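Local atomic coordinates of phytanoyl-CoA dioxygenase (Streptomyces malaysiense, PDB entry 6ZYL), a protein that catalyses beta-hydroxylation in the biosynthesis of thioholgamide as a non-heme monooxygenase, probably depending on iron and 2-oxoglutarate. Residues A[78-84]-A[264-270]; A[137-143]-A[236-242]; A[243-249]-A[285-289]. One frame throughout, in Å; residues are numbered along the deposited sequence.

Contact 1 (A[78-84]-A[264-270]); sequences KIHLVAS and ERRPESD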
loop_
_atom_site.group_PDB
_atom_site.type_symbol
_atom_site.label_atom_id
_atom_site.label_comp_id
_atom_site.label_asym_id
_atom_site.label_seq_id
_atom_site.Cartn_x
_atom_site.Cartn_y
_atom_site.Cartn_z
ATOM N N LYS A 78 -5.808 -2.253 -7.554
ATOM C CA LYS A 78 -5.903 -1.085 -8.424
ATOM C C LYS A 78 -7.138 -0.254 -8.088
ATOM O O LYS A 78 -7.879 0.187 -8.968
ATOM C CB LYS A 78 -5.932 -1.513 -9.892
ATOM C CG LYS A 78 -4.760 -2.373 -10.332
ATOM C CD LYS A 78 -3.510 -1.534 -10.560
ATOM C CE LYS A 78 -2.337 -2.405 -10.989
ATOM N NZ LYS A 78 -1.186 -1.599 -11.486
ATOM N N ILE A 79 -7.368 -0.020 -6.797
ATOM C CA ILE A 79 -8.526 0.775 -6.394
ATOM C C ILE A 79 -8.488 2.141 -7.067
ATOM O O ILE A 79 -9.517 2.660 -7.516
ATOM C CB ILE A 79 -8.580 0.911 -4.861
ATOM C CG1 ILE A 79 -8.494 -0.456 -4.185
ATOM C CG2 ILE A 79 -9.860 1.628 -4.436
ATOM C CD1 ILE A 79 -8.307 -0.380 -2.674
ATOM N N HIS A 80 -7.297 2.734 -7.162
ATOM C CA HIS A 80 -7.146 4.083 -7.688
ATOM C C HIS A 80 -7.523 4.207 -9.157
ATOM O O HIS A 80 -7.631 5.333 -9.652
ATOM C CB HIS A 80 -5.699 4.546 -7.496
ATOM C CG HIS A 80 -4.684 3.631 -8.114
ATOM N ND1 HIS A 80 -4.418 2.372 -7.620
ATOM C CD2 HIS A 80 -3.868 3.796 -9.181
ATOM C CE1 HIS A 80 -3.486 1.798 -8.359
ATOM N NE2 HIS A 80 -3.133 2.641 -9.312
ATOM N N LEU A 81 -7.712 3.099 -9.867
ATOM C CA LEU A 81 -8.088 3.166 -11.272
ATOM C C LEU A 81 -9.597 3.247 -11.481
ATOM O O LEU A 81 -10.028 3.559 -12.598
ATOM C CB LEU A 81 -7.536 1.953 -12.028
ATOM C CG LEU A 81 -6.014 1.803 -12.094
ATOM C CD1 LEU A 81 -5.634 0.662 -13.045
ATOM C CD2 LEU A 81 -5.331 3.091 -12.520
ATOM N N VAL A 82 -10.395 2.992 -10.453
ATOM C CA VAL A 82 -11.855 3.028 -10.591
ATOM C C VAL A 82 -12.538 3.936 -9.584
ATOM O O VAL A 82 -13.689 4.352 -9.827
ATOM C CB VAL A 82 -12.439 1.602 -10.493
ATOM C CG1 VAL A 82 -12.007 0.762 -11.678
ATOM C CG2 VAL A 82 -12.029 0.948 -9.179
ATOM N N ALA A 83 -11.922 4.271 -8.455
ATOM C CA ALA A 83 -12.583 5.004 -7.382
ATOM C C ALA A 83 -11.971 6.391 -7.243
ATOM O O ALA A 83 -10.754 6.526 -7.077
ATOM C CB ALA A 83 -12.479 4.245 -6.057
ATOM N N SER A 84 -12.825 7.415 -7.291
ATOM C CA SER A 84 -12.335 8.788 -7.245
ATOM C C SER A 84 -11.631 9.089 -5.926
ATOM O O SER A 84 -10.639 9.827 -5.899
ATOM C CB SER A 84 -13.491 9.761 -7.466
ATOM O OG SER A 84 -13.980 9.676 -8.794
ATOM N N GLU A 264 -0.987 3.491 -17.161
ATOM C CA GLU A 264 -2.390 3.452 -16.793
ATOM C C GLU A 264 -2.967 4.864 -16.886
ATOM O O GLU A 264 -2.263 5.829 -17.197
ATOM C CB GLU A 264 -2.548 2.854 -15.391
ATOM C CG GLU A 264 -2.240 1.357 -15.345
ATOM C CD GLU A 264 -1.978 0.834 -13.942
ATOM O OE1 GLU A 264 -1.884 1.649 -13.001
ATOM O OE2 GLU A 264 -1.861 -0.401 -13.783
ATOM N N ARG A 265 -4.267 4.984 -16.627
ATOM C CA ARG A 265 -4.958 6.260 -16.717
ATOM C C ARG A 265 -5.768 6.510 -15.454
ATOM O O ARG A 265 -6.246 5.575 -14.805
ATOM C CB ARG A 265 -5.898 6.314 -17.938
ATOM C CG ARG A 265 -5.406 5.549 -19.155
ATOM C CD ARG A 265 -5.938 6.159 -20.447
ATOM N NE ARG A 265 -7.325 5.783 -20.715
ATOM C CZ ARG A 265 -7.691 4.712 -21.415
ATOM N NH1 ARG A 265 -6.774 3.898 -21.922
ATOM N NH2 ARG A 265 -8.979 4.454 -21.607
ATOM N N ARG A 266 -5.932 7.787 -15.119
ATOM C CA ARG A 266 -6.782 8.154 -13.998
ATOM C C ARG A 266 -8.250 8.001 -14.387
ATOM O O ARG A 266 -8.619 8.278 -15.533
ATOM C CB ARG A 266 -6.519 9.596 -13.566
ATOM C CG ARG A 266 -5.082 9.901 -13.213
ATOM C CD ARG A 266 -4.934 11.357 -12.796
ATOM N NE ARG A 266 -5.662 11.650 -11.563
ATOM C CZ ARG A 266 -5.538 12.778 -10.869
ATOM N NH1 ARG A 266 -4.713 13.729 -11.286
ATOM N NH2 ARG A 266 -6.239 12.955 -9.758
ATOM N N PRO A 267 -9.116 7.584 -13.462
ATOM C CA PRO A 267 -10.547 7.486 -13.785
ATOM C C PRO A 267 -11.169 8.869 -13.929
ATOM O O PRO A 267 -10.932 9.759 -13.109
ATOM C CB PRO A 267 -11.133 6.721 -12.593
ATOM C CG PRO A 267 -10.219 7.088 -11.444
ATOM C CD PRO A 267 -8.835 7.227 -12.055
ATOM N N GLU A 268 -11.969 9.044 -14.983
ATOM C CA GLU A 268 -12.674 10.308 -15.161
ATOM C C GLU A 268 -13.787 10.474 -14.134
ATOM O O GLU A 268 -14.068 11.595 -13.698
ATOM C CB GLU A 268 -13.244 10.400 -16.577
ATOM C CG GLU A 268 -12.195 10.349 -17.674
ATOM C CD GLU A 268 -11.322 11.588 -17.703
ATOM O OE1 GLU A 268 -11.839 12.690 -17.423
ATOM O OE2 GLU A 268 -10.117 11.459 -18.006
ATOM N N SER A 269 -14.426 9.376 -13.740
ATOM C CA SER A 269 -15.460 9.403 -12.714
ATOM C C SER A 269 -15.584 8.004 -12.132
ATOM O O SER A 269 -15.105 7.026 -12.712
ATOM C CB SER A 269 -16.802 9.882 -13.274
ATOM O OG SER A 269 -17.207 9.095 -14.379
ATOM N N ASP A 270 -16.238 7.922 -10.975
ATOM C CA ASP A 270 -16.401 6.647 -10.288
ATOM C C ASP A 270 -17.034 5.613 -11.208
ATOM O O ASP A 270 -18.114 5.836 -11.763
ATOM C CB ASP A 270 -17.260 6.835 -9.036
ATOM C CG ASP A 270 -16.497 7.472 -7.892
ATOM O OD1 ASP A 270 -15.507 6.871 -7.426
ATOM O OD2 ASP A 270 -16.889 8.576 -7.457
HETATM O O HOH W 1 -1.080 1.243 -10.600
HETATM O O HOH W 2 -8.645 4.190 -14.870
HETATM O O HOH W 3 -12.230 10.609 -10.685
HETATM O O HOH W 4 -17.003 10.412 -9.655
#

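Contact 2 (A[137-143]-A[236-242]); sequences DGYQQHA and YITPRVS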
loop_
_atom_site.group_PDB
_atom_site.type_symbol
_atom_site.label_atom_id
_atom_site.label_comp_id
_atom_site.label_asym_id
_atom_site.label_seq_id
_atom_site.Cartn_x
_atom_site.Cartn_y
_atom_site.Cartn_z
ATOM N N ASP A 137 12.139 -5.876 -8.856
ATOM C CA ASP A 137 13.594 -5.799 -8.798
ATOM C C ASP A 137 13.971 -4.327 -8.783
ATOM O O ASP A 137 13.702 -3.606 -9.749
ATOM C CB ASP A 137 14.222 -6.519 -9.993
ATOM C CG ASP A 137 15.743 -6.486 -9.975
ATOM O OD1 ASP A 137 16.342 -6.106 -8.944
ATOM O OD2 ASP A 137 16.341 -6.854 -11.007
ATOM N N GLY A 138 14.560 -3.876 -7.677
ATOM C CA GLY A 138 14.902 -2.479 -7.501
ATOM C C GLY A 138 14.114 -1.763 -6.430
ATOM O O GLY A 138 14.311 -0.556 -6.245
ATOM N N TYR A 139 13.215 -2.455 -5.728
ATOM C CA TYR A 139 12.555 -1.865 -4.572
ATOM C C TYR A 139 13.551 -1.514 -3.477
ATOM O O TYR A 139 13.237 -0.704 -2.597
ATOM C CB TYR A 139 11.510 -2.833 -4.020
ATOM C CG TYR A 139 12.115 -4.122 -3.503
ATOM C CD1 TYR A 139 12.597 -4.216 -2.205
ATOM C CD2 TYR A 139 12.218 -5.240 -4.321
ATOM C CE1 TYR A 139 13.159 -5.386 -1.733
ATOM C CE2 TYR A 139 12.776 -6.416 -3.857
ATOM C CZ TYR A 139 13.245 -6.483 -2.563
ATOM O OH TYR A 139 13.802 -7.649 -2.093
ATOM N N GLN A 140 14.738 -2.122 -3.505
ATOM C CA GLN A 140 15.719 -1.897 -2.451
ATOM C C GLN A 140 16.047 -0.418 -2.310
ATOM O O GLN A 140 16.181 0.091 -1.191
ATOM C CB GLN A 140 16.977 -2.714 -2.745
ATOM C CG GLN A 140 16.759 -4.224 -2.676
ATOM C CD GLN A 140 16.242 -4.819 -3.980
ATOM O OE1 GLN A 140 15.724 -4.111 -4.843
ATOM N NE2 GLN A 140 16.375 -6.132 -4.119
ATOM N N GLN A 141 16.160 0.295 -3.431
ATOM C CA GLN A 141 16.464 1.715 -3.407
ATOM C C GLN A 141 15.358 2.596 -3.968
ATOM O O GLN A 141 15.395 3.812 -3.744
ATOM C CB GLN A 141 17.751 2.000 -4.201
ATOM C CG GLN A 141 19.017 1.435 -3.585
ATOM C CD GLN A 141 19.297 2.001 -2.207
ATOM O OE1 GLN A 141 19.111 3.194 -1.964
ATOM N NE2 GLN A 141 19.742 1.144 -1.297
ATOM N N HIS A 142 14.376 2.035 -4.678
ATOM C CA HIS A 142 13.512 2.839 -5.534
ATOM C C HIS A 142 12.032 2.533 -5.332
ATOM O O HIS A 142 11.232 2.681 -6.262
ATOM C CB HIS A 142 13.891 2.638 -7.001
ATOM C CG HIS A 142 15.342 2.870 -7.286
ATOM N ND1 HIS A 142 15.939 4.102 -7.128
ATOM C CD2 HIS A 142 16.318 2.031 -7.707
ATOM C CE1 HIS A 142 17.218 4.013 -7.445
ATOM N NE2 HIS A 142 17.474 2.767 -7.802
ATOM N N ALA A 143 11.639 2.134 -4.126
ATOM C CA ALA A 143 10.232 1.894 -3.851
ATOM C C ALA A 143 9.937 2.186 -2.388
ATOM O O ALA A 143 10.822 2.143 -1.531
ATOM C CB ALA A 143 9.824 0.457 -4.195
ATOM N N TYR A 236 4.577 3.151 -4.198
ATOM C CA TYR A 236 5.221 4.079 -5.113
ATOM C C TYR A 236 6.549 3.491 -5.572
ATOM O O TYR A 236 7.291 2.909 -4.776
ATOM C CB TYR A 236 5.449 5.440 -4.451
ATOM C CG TYR A 236 4.175 6.229 -4.234
ATOM C CD1 TYR A 236 3.657 7.038 -5.236
ATOM C CD2 TYR A 236 3.489 6.158 -3.028
ATOM C CE1 TYR A 236 2.489 7.761 -5.042
ATOM C CE2 TYR A 236 2.322 6.875 -2.825
ATOM C CZ TYR A 236 1.828 7.675 -3.835
ATOM O OH TYR A 236 0.669 8.389 -3.635
ATOM N N ILE A 237 6.834 3.638 -6.865
ATOM C CA ILE A 237 8.078 3.168 -7.458
ATOM C C ILE A 237 8.607 4.256 -8.381
ATOM O O ILE A 237 7.885 5.173 -8.776
ATOM C CB ILE A 237 7.900 1.851 -8.250
ATOM C CG1 ILE A 237 6.948 2.065 -9.431
ATOM C CG2 ILE A 237 7.389 0.741 -7.351
ATOM C CD1 ILE A 237 6.844 0.871 -10.373
ATOM N N THR A 238 9.879 4.142 -8.725
ATOM C CA THR A 238 10.487 4.924 -9.788
ATOM C C THR A 238 10.660 4.060 -11.026
ATOM O O THR A 238 10.515 2.834 -10.975
ATOM C CB THR A 238 11.844 5.472 -9.342
ATOM O OG1 THR A 238 12.844 4.461 -9.516
ATOM C CG2 THR A 238 11.801 5.916 -7.889
ATOM N N PRO A 239 10.985 4.668 -12.171
ATOM C CA PRO A 239 11.222 3.867 -13.386
ATOM C C PRO A 239 12.441 2.959 -13.298
ATOM O O PRO A 239 12.677 2.180 -14.231
ATOM C CB PRO A 239 11.400 4.925 -14.488
ATOM C CG PRO A 239 10.821 6.202 -13.916
ATOM C CD PRO A 239 11.057 6.117 -12.429
ATOM N N ARG A 240 13.226 3.037 -12.222
ATOM C CA ARG A 240 14.335 2.113 -12.029
ATOM C C ARG A 240 13.892 0.786 -11.428
ATOM O O ARG A 240 14.693 -0.153 -11.377
ATOM C CB ARG A 240 15.406 2.752 -11.140
ATOM C CG ARG A 240 16.126 3.924 -11.794
ATOM C CD ARG A 240 17.407 4.296 -11.049
ATOM N NE ARG A 240 18.349 3.181 -10.972
ATOM C CZ ARG A 240 19.437 3.060 -11.726
ATOM N NH1 ARG A 240 19.738 3.988 -12.624
ATOM N NH2 ARG A 240 20.229 2.007 -11.578
ATOM N N VAL A 241 12.649 0.688 -10.965
ATOM C CA VAL A 241 12.081 -0.592 -10.560
ATOM C C VAL A 241 11.613 -1.324 -11.809
ATOM O O VAL A 241 11.035 -0.719 -12.719
ATOM C CB VAL A 241 10.927 -0.387 -9.564
ATOM C CG1 VAL A 241 10.329 -1.731 -9.164
ATOM C CG2 VAL A 241 11.407 0.379 -8.338
ATOM N N SER A 242 11.864 -2.627 -11.865
ATOM C CA SER A 242 11.451 -3.430 -13.002
ATOM C C SER A 242 10.812 -4.728 -12.519
ATOM O O SER A 242 11.215 -5.274 -11.488
ATOM C CB SER A 242 12.640 -3.758 -13.915
ATOM O OG SER A 242 13.546 -4.642 -13.282
#

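Contact 3 (A[243-249]-A[285-289]); sequences PTAGEDS and RRQKR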
loop_
_atom_site.group_PDB
_atom_site.type_symbol
_atom_site.label_atom_id
_atom_site.label_comp_id
_atom_site.label_asym_id
_atom_site.label_seq_id
_atom_site.Cartn_x
_atom_site.Cartn_y
_atom_site.Cartn_z
ATOM N N PRO A 243 9.809 -5.227 -13.239
ATOM C CA PRO A 243 9.233 -6.528 -12.867
ATOM C C PRO A 243 10.224 -7.657 -13.102
ATOM O O PRO A 243 10.929 -7.693 -14.113
ATOM C CB PRO A 243 8.006 -6.656 -13.782
ATOM C CG PRO A 243 8.263 -5.723 -14.924
ATOM C CD PRO A 243 9.116 -4.605 -14.382
ATOM N N THR A 244 10.278 -8.582 -12.141
ATOM C CA THR A 244 11.153 -9.741 -12.283
ATOM C C THR A 244 10.797 -10.542 -13.529
ATOM O O THR A 244 11.679 -11.087 -14.203
ATOM C CB THR A 244 11.055 -10.626 -11.042
ATOM O OG1 THR A 244 9.677 -10.932 -10.786
ATOM C CG2 THR A 244 11.650 -9.923 -9.832
ATOM N N ALA A 245 9.509 -10.624 -13.848
ATOM C CA ALA A 245 9.049 -11.344 -15.023
ATOM C C ALA A 245 7.622 -10.913 -15.320
ATOM O O ALA A 245 6.854 -10.586 -14.410
ATOM C CB ALA A 245 9.116 -12.862 -14.820
ATOM N N GLY A 246 7.283 -10.903 -16.602
ATOM C CA GLY A 246 5.920 -10.675 -17.027
ATOM C C GLY A 246 5.610 -9.210 -17.293
ATOM O O GLY A 246 6.265 -8.298 -16.794
ATOM N N GLU A 247 4.577 -9.005 -18.102
ATOM C CA GLU A 247 4.081 -7.670 -18.402
ATOM C C GLU A 247 3.457 -7.044 -17.160
ATOM O O GLU A 247 2.729 -7.701 -16.412
ATOM C CB GLU A 247 3.065 -7.769 -19.539
ATOM C CG GLU A 247 2.339 -6.507 -19.911
ATOM C CD GLU A 247 1.224 -6.786 -20.906
ATOM O OE1 GLU A 247 1.531 -7.066 -22.086
ATOM O OE2 GLU A 247 0.041 -6.742 -20.505
ATOM N N ASP A 248 3.759 -5.765 -16.937
ATOM C CA ASP A 248 3.287 -5.043 -15.764
ATOM C C ASP A 248 2.869 -3.638 -16.173
ATOM O O ASP A 248 3.259 -3.135 -17.230
ATOM C CB ASP A 248 4.367 -4.977 -14.671
ATOM C CG ASP A 248 3.784 -4.925 -13.264
ATOM O OD1 ASP A 248 2.559 -4.729 -13.122
ATOM O OD2 ASP A 248 4.559 -5.079 -12.296
ATOM N N SER A 249 2.065 -3.004 -15.319
ATOM C CA SER A 249 1.586 -1.653 -15.575
ATOM C C SER A 249 1.549 -0.861 -14.274
ATOM O O SER A 249 1.549 -1.422 -13.175
ATOM C CB SER A 249 0.198 -1.661 -16.237
ATOM O OG SER A 249 -0.758 -2.334 -15.439
ATOM N N ARG A 285 -3.639 -8.323 -15.612
ATOM C CA ARG A 285 -2.196 -8.294 -15.826
ATOM C C ARG A 285 -1.445 -8.511 -14.519
ATOM O O ARG A 285 -0.498 -9.304 -14.456
ATOM C CB ARG A 285 -1.812 -6.958 -16.461
ATOM C CG ARG A 285 -0.335 -6.742 -16.714
ATOM C CD ARG A 285 -0.106 -5.340 -17.302
ATOM N NE ARG A 285 -0.847 -5.154 -18.548
ATOM C CZ ARG A 285 -1.816 -4.262 -18.730
ATOM N NH1 ARG A 285 -2.174 -3.442 -17.751
ATOM N NH2 ARG A 285 -2.429 -4.188 -19.903
ATOM N N ARG A 286 -1.859 -7.816 -13.459
ATOM C CA ARG A 286 -1.139 -7.918 -12.194
ATOM C C ARG A 286 -1.297 -9.300 -11.575
ATOM O O ARG A 286 -0.319 -9.886 -11.099
ATOM C CB ARG A 286 -1.627 -6.843 -11.223
ATOM C CG ARG A 286 -1.014 -6.945 -9.833
ATOM C CD ARG A 286 0.506 -6.823 -9.879
ATOM N NE ARG A 286 0.930 -5.615 -10.583
ATOM C CZ ARG A 286 0.857 -4.388 -10.079
ATOM N NH1 ARG A 286 0.381 -4.200 -8.855
ATOM N NH2 ARG A 286 1.262 -3.349 -10.797
ATOM N N GLN A 287 -2.520 -9.832 -11.556
ATOM C CA GLN A 287 -2.737 -11.127 -10.919
ATOM C C GLN A 287 -2.020 -12.246 -11.662
ATOM O O GLN A 287 -1.603 -13.230 -11.041
ATOM C CB GLN A 287 -4.235 -11.412 -10.814
ATOM C CG GLN A 287 -4.974 -10.450 -9.884
ATOM C CD GLN A 287 -4.274 -10.254 -8.543
ATOM O OE1 GLN A 287 -3.749 -9.177 -8.253
ATOM N NE2 GLN A 287 -4.256 -11.299 -7.726
ATOM N N LYS A 288 -1.856 -12.119 -12.981
ATOM C CA LYS A 288 -0.998 -13.056 -13.697
ATOM C C LYS A 288 0.414 -13.029 -13.128
ATOM O O LYS A 288 1.027 -14.081 -12.911
ATOM C CB LYS A 288 -0.973 -12.725 -15.189
ATOM C CG LYS A 288 -2.185 -13.208 -15.970
ATOM C CD LYS A 288 -2.141 -12.686 -17.403
ATOM C CE LYS A 288 -3.332 -13.165 -18.215
ATOM N NZ LYS A 288 -3.398 -12.500 -19.547
ATOM N N ARG A 289 0.942 -11.827 -12.875
ATOM C CA ARG A 289 2.260 -11.698 -12.263
ATOM C C ARG A 289 2.281 -12.331 -10.877
ATOM O O ARG A 289 3.161 -13.142 -10.564
ATOM C CB ARG A 289 2.651 -10.221 -12.172
ATOM C CG ARG A 289 2.845 -9.508 -13.501
ATOM C CD ARG A 289 3.932 -8.423 -13.381
ATOM N NE ARG A 289 5.198 -9.015 -12.963
ATOM C CZ ARG A 289 5.882 -8.656 -11.882
ATOM N NH1 ARG A 289 5.447 -7.674 -11.103
ATOM N NH2 ARG A 289 7.012 -9.280 -11.586
HETATM O O HOH W 5 5.838 -12.454 -12.052
HETATM O O HOH W 6 1.316 -9.963 -16.544
#

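Contact 1 (A[78-84]-A[264-270])
Lys78 and Glu264 form a salt bridge at one end of a loop-to-loop contact, polar at both ends with a proline packed in the middle, which joins the turn leading into helix 84-90 to the connection between strand 262-263 and helix 273-295. The lysine chain, bent at chi2 (-78°) and extended beyond, crosses the glutamate at about a right angle and brings NZ to the syn lone pair of Glu264 OE2 at 2.7 Å. A water bonded to Lys78 NZ and His80 NE2 donates to Glu264 OE1 at 2.6 Å, so both carboxylate oxygens are engaged. Both methyls of Leu81 lie against this acid, CD1 at 3.8 Å from Glu264 CD. In the middle, Pro267 rests its ring on two peptide carbonyls, with CB 3.3 Å from Leu81 O and CD 3.3 Å from His80 O; a second water links Leu81 O to Arg265 O. At the far end Asp270 OD1 accepts the amide of Ser84, the first residue of helix 84-90, at 2.7 Å. That bond is almost straight (177°) but comes from 40° above the carboxylate plane; the acid's charge would probably suit the positive helix start. A further water ties Ser84 OG to Asp270 N and OD2. His80 ND1 bonds Thr112 on strand 107-117, Arg265 pairs with Asp278 of helix 273-295, and Leu81 and Val82 pack on that same helix.

Contact 2 (A[137-143]-A[236-242])
His142 lays one face of its imidazole against the aliphatic chain of Arg240: Arg240 CB lies 3.8 Å from the ring centroid in a CH-pi contact, and CD packs over the same face. Gln141 CB closes the opposite face. Thr238 OG1 comes within 3.3 Å of His142 CB, while Val241 CG2 presses on the same CB. With an alanine here in place of His142, the Arg240 chain would probably lose the flat surface it lies on and be free to swing. The backbone sets this group: Thr238 N donates to His142 O at 3.2 Å, and Thr238 OG1, placed between its own backbone N and carbonyl carbon (chi1 83°), accepts Arg240 N at 3.1 Å, an ST turn at the head of the type I turn from Thr238 to Val241. Beyond the turn Asp137 and Ser242 form an antiparallel hydrogen-bonded pair, with Asp137 N 2.9 Å from Ser242 O and Ser242 N returning to Asp137 O. At the other end Ala143 faces Ile237 in a non-hydrogen-bonded pair, the register having slipped by one residue. Here strands 143-149 and 229-237 run side by side in the large sheet; Ile237 packs on strand 107-117, and Tyr236 and Thr238 meet helix 93-103.

Contact 3 (A[243-249]-A[285-289])
Arg289 reaches from helix 273-295 into the loop 243-249 with CB pointing toward it and CG turned beside its own backbone N (chi1 -65°). CG and then CD run along the carbonyl of Glu247, CD at 3.3 Å from Glu247 O and also close to Asp248 CG. NE donates to Ala245 O at 2.7 Å, almost in the guanidinium plane. CZ lies beneath Pro243 CB, which sits over the centre of one face of the flat group, 3.5 Å from CZ. Arg289 NH1 makes a weak bond to Asp248 OD2 at 3.0 Å. NH2 adds a weak second bond to Ala245 O, its stronger partner being Gly135 O. Asp248 thus belongs to a salt-bridge network with Arg286 and Arg289, set where the loop enters strand 249-254 of the large sheet, part of the double-stranded beta-helix expected of this family. Its OD1 is gripped side-on by Arg286 NE and NH2, the latter at 3.0 Å, and also takes Ser249 N; the carboxylate and the Arg286 guanidinium stand nearly perpendicular (87°). Trp110 bonds both members of this pair, through NE1 to Asp248 OD2 and through its O to Arg286 NH2. One turn before Arg289, Arg285 NE forms a salt bridge with Glu247 OE2, meeting its anti side at 2.7 Å, nearly straight (171°), while Arg285 NH1 bonds Ser249 OG weakly at 2.9 Å; that hydroxyl also bonds Glu264.

In the fold
All three contacts are partly buried, setting buried residues (Lys78 and His80, Ala143 and Ile237, Asp248 and Arg286) beside exposed ones (Asp270, Arg240, Glu247). Helix 273-295 supplies one side of contact 3 and packs against contact 1; strand 107-117 borders all three. Contacts 1 and 3 touch directly: Glu264 OE2 is 2.8 Å from Ser249 OG, and Lys78 and Arg286 both reach Trp110 O, so buried charges run from one into the other. Contact 1 mixes one salt bridge, proline packing and bridging waters between two loops, contact 3 direct arginine salt bridges between loop and helix. Contact 2 instead uses backbone pairing and a histidine face, and leads from Ser242 straight into contact 3 at Pro243.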